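Local atomic coordinates of NAD(P)H-hydrate epimerase (PDB entry 1JZT), a protein that catalyses the epimerisation of the S and R forms of NAD(P)HX, the damaged, hydrated form of NAD(P)H, so that both epimers can be repaired. Residues A13-E18 with L198-P203; Q41-Q46 with T133-D138. All coordinates share one frame; numbering follows the deposited sequence.

How the interactions relate
Interaction 1 sets helix 9-19 on the loop that follows strand 194-198, beside the predicted substrate site; interaction 2 packs helix 28-46, next along the chain, on strand 133-139 inside the fold. Their centres are 23 Å apart, on opposite sides of the chain's centre, and their nearest atoms remain about 8 Å apart. Each lies near a predicted site without forming it. The side chain of Thr199 lies about 6 Å from that of Asp173, a residue predicted to bind (6S)-NADPHX, while the strand of interaction 2 carries Asp138, a predicted potassium ligand, next to the touching Val137. The chain between residues 18 and 198 contains all of interaction 2.

Interaction 1: residues A13-E18 with L198-P203; sequences AEIDKE and LTVPKP
Ile15 carries the contact, meeting Thr199 and Val200 from the inner side of helix 9-19, and it does so with two separate branches. Its CG2 methyl approaches Thr199 CG2 at 4.2 Å, methyl against methyl. The other branch is extended (chi2 174°) and brings CD1 to 4.4 Å from Val200 CG1. One isoleucine thus spans two successive loop residues through loose van der Waals contact, and Phe226 of helix 224-229 packs on the same side chain. One residue further on, Asp16 bends its carboxylate toward the loop, but OD1 stops 4.7 Å from Thr199 OG1, beyond direct hydrogen-bonding length. At the end of the segment, Glu18 turns to other partners: it makes a salt bridge to Lys229 and touches Phe226, tying the helix to helix 224-229.

The surface that receives Ile15 is shaped by a tight turn. Thr199 has a positive phi (74°, with psi -62°), and a weak 2.7 Å bond runs from Val200 N to Leu198 O, the signature of a classic gamma turn. The side chain of Lys202 folds back on its own loop, with NZ donating to Val200 O at 2.8 Å, almost in line with the carbonyl. The same NZ forms a salt bridge with Asp173, whose OD1 also accepts from Leu198 N, so the loop is linked directly to a predicted substrate-binding residue. A helix packed on a turn just beyond the C-terminal end of a parallel strand fits a Rossmann-like fold, in which this edge of the sheet commonly carries the active site.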
loop_
_atom_site.group_PDB
_atom_site.type_symbol
_atom_site.label_atom_id
_atom_site.label_comp_id
_atom_site.label_asym_id
_atom_site.label_seq_id
_atom_site.Cartn_x
_atom_site.Cartn_y
_atom_site.Cartn_z
ATOM N N ALA A 13 7.268 -2.922 -14.521
ATOM C CA ALA A 13 7.389 -4.372 -14.528
ATOM C C ALA A 13 8.825 -4.760 -14.876
ATOM O O ALA A 13 9.372 -5.710 -14.323
ATOM C CB ALA A 13 6.416 -4.974 -15.538
ATOM N N GLU A 14 9.430 -4.011 -15.794
ATOM C CA GLU A 14 10.808 -4.258 -16.205
ATOM C C GLU A 14 11.759 -3.984 -15.042
ATOM O O GLU A 14 12.721 -4.721 -14.829
ATOM C CB GLU A 14 11.177 -3.361 -17.390
ATOM C CG GLU A 14 10.611 -3.837 -18.726
ATOM C CD GLU A 14 10.755 -2.801 -19.830
ATOM O OE1 GLU A 14 11.837 -2.186 -19.945
ATOM O OE2 GLU A 14 9.784 -2.612 -20.593
ATOM N N ILE A 15 11.488 -2.920 -14.293
ATOM C CA ILE A 15 12.328 -2.572 -13.153
ATOM C C ILE A 15 12.321 -3.714 -12.145
ATOM O O ILE A 15 13.373 -4.207 -11.742
ATOM C CB ILE A 15 11.834 -1.282 -12.468
ATOM C CG1 ILE A 15 12.143 -0.079 -13.369
ATOM C CG2 ILE A 15 12.495 -1.134 -11.100
ATOM C CD1 ILE A 15 11.586 1.240 -12.876
ATOM N N ASP A 16 11.128 -4.132 -11.740
ATOM C CA ASP A 16 10.987 -5.223 -10.784
ATOM C C ASP A 16 11.686 -6.478 -11.273
ATOM O O ASP A 16 12.350 -7.171 -10.499
ATOM C CB ASP A 16 9.514 -5.528 -10.547
ATOM C CG ASP A 16 8.989 -4.892 -9.283
ATOM O OD1 ASP A 16 9.448 -3.784 -8.943
ATOM O OD2 ASP A 16 8.112 -5.499 -8.636
ATOM N N LYS A 17 11.532 -6.770 -12.559
ATOM C CA LYS A 17 12.154 -7.949 -13.141
ATOM C C LYS A 17 13.669 -7.859 -13.026
ATOM O O LYS A 17 14.333 -8.839 -12.701
ATOM C CB LYS A 17 11.757 -8.096 -14.613
ATOM C CG LYS A 17 12.405 -9.283 -15.311
ATOM C CD LYS A 17 12.114 -9.280 -16.814
ATOM C CE LYS A 17 12.998 -10.289 -17.545
ATOM N NZ LYS A 17 12.802 -10.289 -19.030
ATOM N N GLU A 18 14.216 -6.681 -13.296
ATOM C CA GLU A 18 15.655 -6.506 -13.209
ATOM C C GLU A 18 16.155 -6.542 -11.775
ATOM O O GLU A 18 17.165 -7.187 -11.486
ATOM C CB GLU A 18 16.085 -5.194 -13.867
ATOM C CG GLU A 18 16.240 -5.296 -15.374
ATOM C CD GLU A 18 16.864 -4.060 -15.978
ATOM O OE1 GLU A 18 17.924 -3.619 -15.473
ATOM O OE2 GLU A 18 16.303 -3.535 -16.966
ATOM N N LEU A 198 5.366 3.178 -4.642
ATOM C CA LEU A 198 6.497 2.331 -4.303
ATOM C C LEU A 198 7.505 2.288 -5.448
ATOM O O LEU A 198 7.132 2.125 -6.612
ATOM C CB LEU A 198 6.011 0.919 -3.953
ATOM C CG LEU A 198 5.145 0.816 -2.693
ATOM C CD1 LEU A 198 4.684 -0.621 -2.499
ATOM C CD2 LEU A 198 5.948 1.283 -1.478
ATOM N N THR A 199 8.779 2.448 -5.092
ATOM C CA THR A 199 9.901 2.460 -6.037
ATOM C C THR A 199 9.893 3.774 -6.811
ATOM O O THR A 199 10.829 4.570 -6.714
ATOM C CB THR A 199 9.838 1.264 -7.031
ATOM O OG1 THR A 199 9.850 0.030 -6.300
ATOM C CG2 THR A 199 11.033 1.284 -7.969
ATOM N N VAL A 200 8.820 3.996 -7.564
ATOM C CA VAL A 200 8.653 5.209 -8.352
ATOM C C VAL A 200 7.164 5.316 -8.675
ATOM O O VAL A 200 6.506 4.314 -8.913
ATOM C CB VAL A 200 9.499 5.148 -9.656
ATOM C CG1 VAL A 200 9.097 3.932 -10.475
ATOM C CG2 VAL A 200 9.322 6.424 -10.463
ATOM N N PRO A 201 6.605 6.536 -8.646
ATOM C CA PRO A 201 5.182 6.708 -8.941
ATOM C C PRO A 201 4.843 6.317 -10.372
ATOM O O PRO A 201 5.665 6.464 -11.280
ATOM C CB PRO A 201 4.953 8.196 -8.686
ATOM C CG PRO A 201 5.986 8.518 -7.633
ATOM C CD PRO A 201 7.194 7.801 -8.179
ATOM N N LYS A 202 3.632 5.808 -10.558
ATOM C CA LYS A 202 3.139 5.418 -11.875
ATOM C C LYS A 202 2.342 6.592 -12.443
ATOM O O LYS A 202 1.954 7.503 -11.703
ATOM C CB LYS A 202 2.256 4.174 -11.756
ATOM C CG LYS A 202 2.988 2.860 -12.016
ATOM C CD LYS A 202 4.209 2.682 -11.111
ATOM C CE LYS A 202 3.790 2.353 -9.685
ATOM N NZ LYS A 202 4.967 2.004 -8.826
ATOM N N PRO A 203 2.083 6.587 -13.762
ATOM C CA PRO A 203 1.338 7.654 -14.438
ATOM C C PRO A 203 0.027 8.065 -13.779
ATOM O O PRO A 203 -0.315 9.244 -13.766
ATOM C CB PRO A 203 1.129 7.088 -15.841
ATOM C CG PRO A 203 2.366 6.261 -16.041
ATOM C CD PRO A 203 2.450 5.530 -14.721
#

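Interaction 2: residues Q41-Q46 with T133-D138; sequences QAVCRQ and TLCIVD
Val43 meets Cys135 and Val137, and the contact between the segments is entirely apolar. CG1 of Val43 stands anti to the backbone N (chi1 171°) and reaches Cys135 SG at 4.1 Å; CG2 of Val43 lies 4.4 Å from Val137 CG2. Each methyl thus meets one of two alternate residues on the strand face turned to the helix. Cys135 SG sits between its own backbone N and carbonyl carbon (chi1 72°), which tips the sulfur toward the helix. Val170 of strand 169-172 also packs on Val43, while Val61 touches both Cys135 and Val137.

Several polar groups of the strand find partners outside this contact: backbone hydrogen bonds join it to Phe62 on one neighbouring strand and Val170 on the other, and the carboxylate of Asp138 bonds to Ser171 and to Thr176, like Asp138 a predicted potassium ligand.

With buried methyls and a thiol as the touching groups, the helix is probably held at this strand by dispersion and the exclusion of water; a directional bond to the sheet comes further along, from Gln46 to Tyr216 of strand 214-218.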
loop_
_atom_site.group_PDB
_atom_site.type_symbol
_atom_site.label_atom_id
_atom_site.label_comp_id
_atom_site.label_asym_id
_atom_site.label_seq_id
_atom_site.Cartn_x
_atom_site.Cartn_y
_atom_site.Cartn_z
ATOM N N GLN A 41 5.395 3.461 7.808
ATOM C CA GLN A 41 5.975 4.739 8.217
ATOM C C GLN A 41 5.101 5.920 7.739
ATOM O O GLN A 41 4.930 6.899 8.467
ATOM C CB GLN A 41 7.413 4.855 7.681
ATOM C CG GLN A 41 8.240 6.006 8.271
ATOM C CD GLN A 41 9.723 5.904 7.918
ATOM O OE1 GLN A 41 10.085 5.824 6.749
ATOM N NE2 GLN A 41 10.580 5.914 8.934
ATOM N N ALA A 42 4.538 5.829 6.533
ATOM C CA ALA A 42 3.676 6.897 5.998
ATOM C C ALA A 42 2.409 7.049 6.841
ATOM O O ALA A 42 1.953 8.166 7.116
ATOM C CB ALA A 42 3.291 6.601 4.536
ATOM N N VAL A 43 1.834 5.920 7.244
ATOM C CA VAL A 43 0.626 5.929 8.064
ATOM C C VAL A 43 0.915 6.573 9.418
ATOM O O VAL A 43 0.143 7.400 9.908
ATOM C CB VAL A 43 0.110 4.498 8.294
ATOM C CG1 VAL A 43 -1.008 4.500 9.331
ATOM C CG2 VAL A 43 -0.373 3.913 6.979
ATOM N N CYS A 44 2.030 6.176 10.021
ATOM C CA CYS A 44 2.434 6.713 11.314
ATOM C C CYS A 44 2.696 8.219 11.216
ATOM O O CYS A 44 2.372 8.977 12.125
ATOM C CB CYS A 44 3.693 5.981 11.806
ATOM S SG CYS A 44 4.353 6.531 13.401
ATOM N N ARG A 45 3.267 8.658 10.103
ATOM C CA ARG A 45 3.571 10.077 9.940
ATOM C C ARG A 45 2.327 10.914 9.643
ATOM O O ARG A 45 2.235 12.071 10.059
ATOM C CB ARG A 45 4.611 10.261 8.838
ATOM C CG ARG A 45 5.196 11.656 8.787
ATOM C CD ARG A 45 6.529 11.666 8.067
ATOM N NE ARG A 45 7.552 10.895 8.772
ATOM C CZ ARG A 45 8.797 10.741 8.324
ATOM N NH1 ARG A 45 9.162 11.306 7.178
ATOM N NH2 ARG A 45 9.680 10.028 9.014
ATOM N N GLN A 46 1.373 10.316 8.939
ATOM C CA GLN A 46 0.123 10.979 8.572
ATOM C C GLN A 46 -0.867 10.967 9.743
ATOM O O GLN A 46 -1.670 11.889 9.901
ATOM C CB GLN A 46 -0.481 10.267 7.353
ATOM C CG GLN A 46 -1.590 11.006 6.623
ATOM C CD GLN A 46 -1.111 12.281 5.949
ATOM O OE1 GLN A 46 0.027 12.367 5.482
ATOM N NE2 GLN A 46 -1.983 13.277 5.888
ATOM N N THR A 133 -12.620 2.554 13.150
ATOM C CA THR A 133 -11.424 2.577 12.320
ATOM C C THR A 133 -10.807 3.959 12.125
ATOM O O THR A 133 -11.503 4.916 11.793
ATOM C CB THR A 133 -11.753 1.978 10.949
ATOM O OG1 THR A 133 -12.092 0.597 11.119
ATOM C CG2 THR A 133 -10.573 2.115 9.996
ATOM N N LEU A 134 -9.494 4.043 12.330
ATOM C CA LEU A 134 -8.736 5.286 12.175
ATOM C C LEU A 134 -8.506 5.579 10.697
ATOM O O LEU A 134 -8.691 6.706 10.237
ATOM C CB LEU A 134 -7.385 5.158 12.881
ATOM C CG LEU A 134 -6.317 6.199 12.542
ATOM C CD1 LEU A 134 -6.721 7.584 13.059
ATOM C CD2 LEU A 134 -4.999 5.766 13.162
ATOM N N CYS A 135 -8.075 4.561 9.962
ATOM C CA CYS A 135 -7.836 4.697 8.533
ATOM C C CYS A 135 -7.817 3.311 7.917
ATOM O O CYS A 135 -7.679 2.302 8.621
ATOM C CB CYS A 135 -6.503 5.398 8.255
ATOM S SG CYS A 135 -5.032 4.389 8.609
ATOM N N ILE A 136 -7.957 3.269 6.599
ATOM C CA ILE A 136 -7.975 2.019 5.867
ATOM C C ILE A 136 -6.788 1.960 4.923
ATOM O O ILE A 136 -6.484 2.931 4.231
ATOM C CB ILE A 136 -9.272 1.892 5.046
ATOM C CG1 ILE A 136 -10.479 1.959 5.982
ATOM C CG2 ILE A 136 -9.268 0.579 4.254
ATOM C CD1 ILE A 136 -11.793 2.250 5.268
ATOM N N VAL A 137 -6.096 0.830 4.919
ATOM C CA VAL A 137 -4.968 0.659 4.022
ATOM C C VAL A 137 -5.430 -0.197 2.856
ATOM O O VAL A 137 -5.813 -1.367 3.024
ATOM C CB VAL A 137 -3.776 -0.052 4.693
ATOM C CG1 VAL A 137 -2.661 -0.253 3.668
ATOM C CG2 VAL A 137 -3.277 0.764 5.868
ATOM N N ASP A 138 -5.381 0.407 1.676
ATOM C CA ASP A 138 -5.781 -0.233 0.435
ATOM C C ASP A 138 -4.591 -0.932 -0.203
ATOM O O ASP A 138 -3.795 -0.303 -0.894
ATOM C CB ASP A 138 -6.347 0.823 -0.531
ATOM C CG ASP A 138 -6.425 0.327 -1.962
ATOM O OD1 ASP A 138 -6.678 -0.885 -2.169
ATOM O OD2 ASP A 138 -6.238 1.153 -2.891
#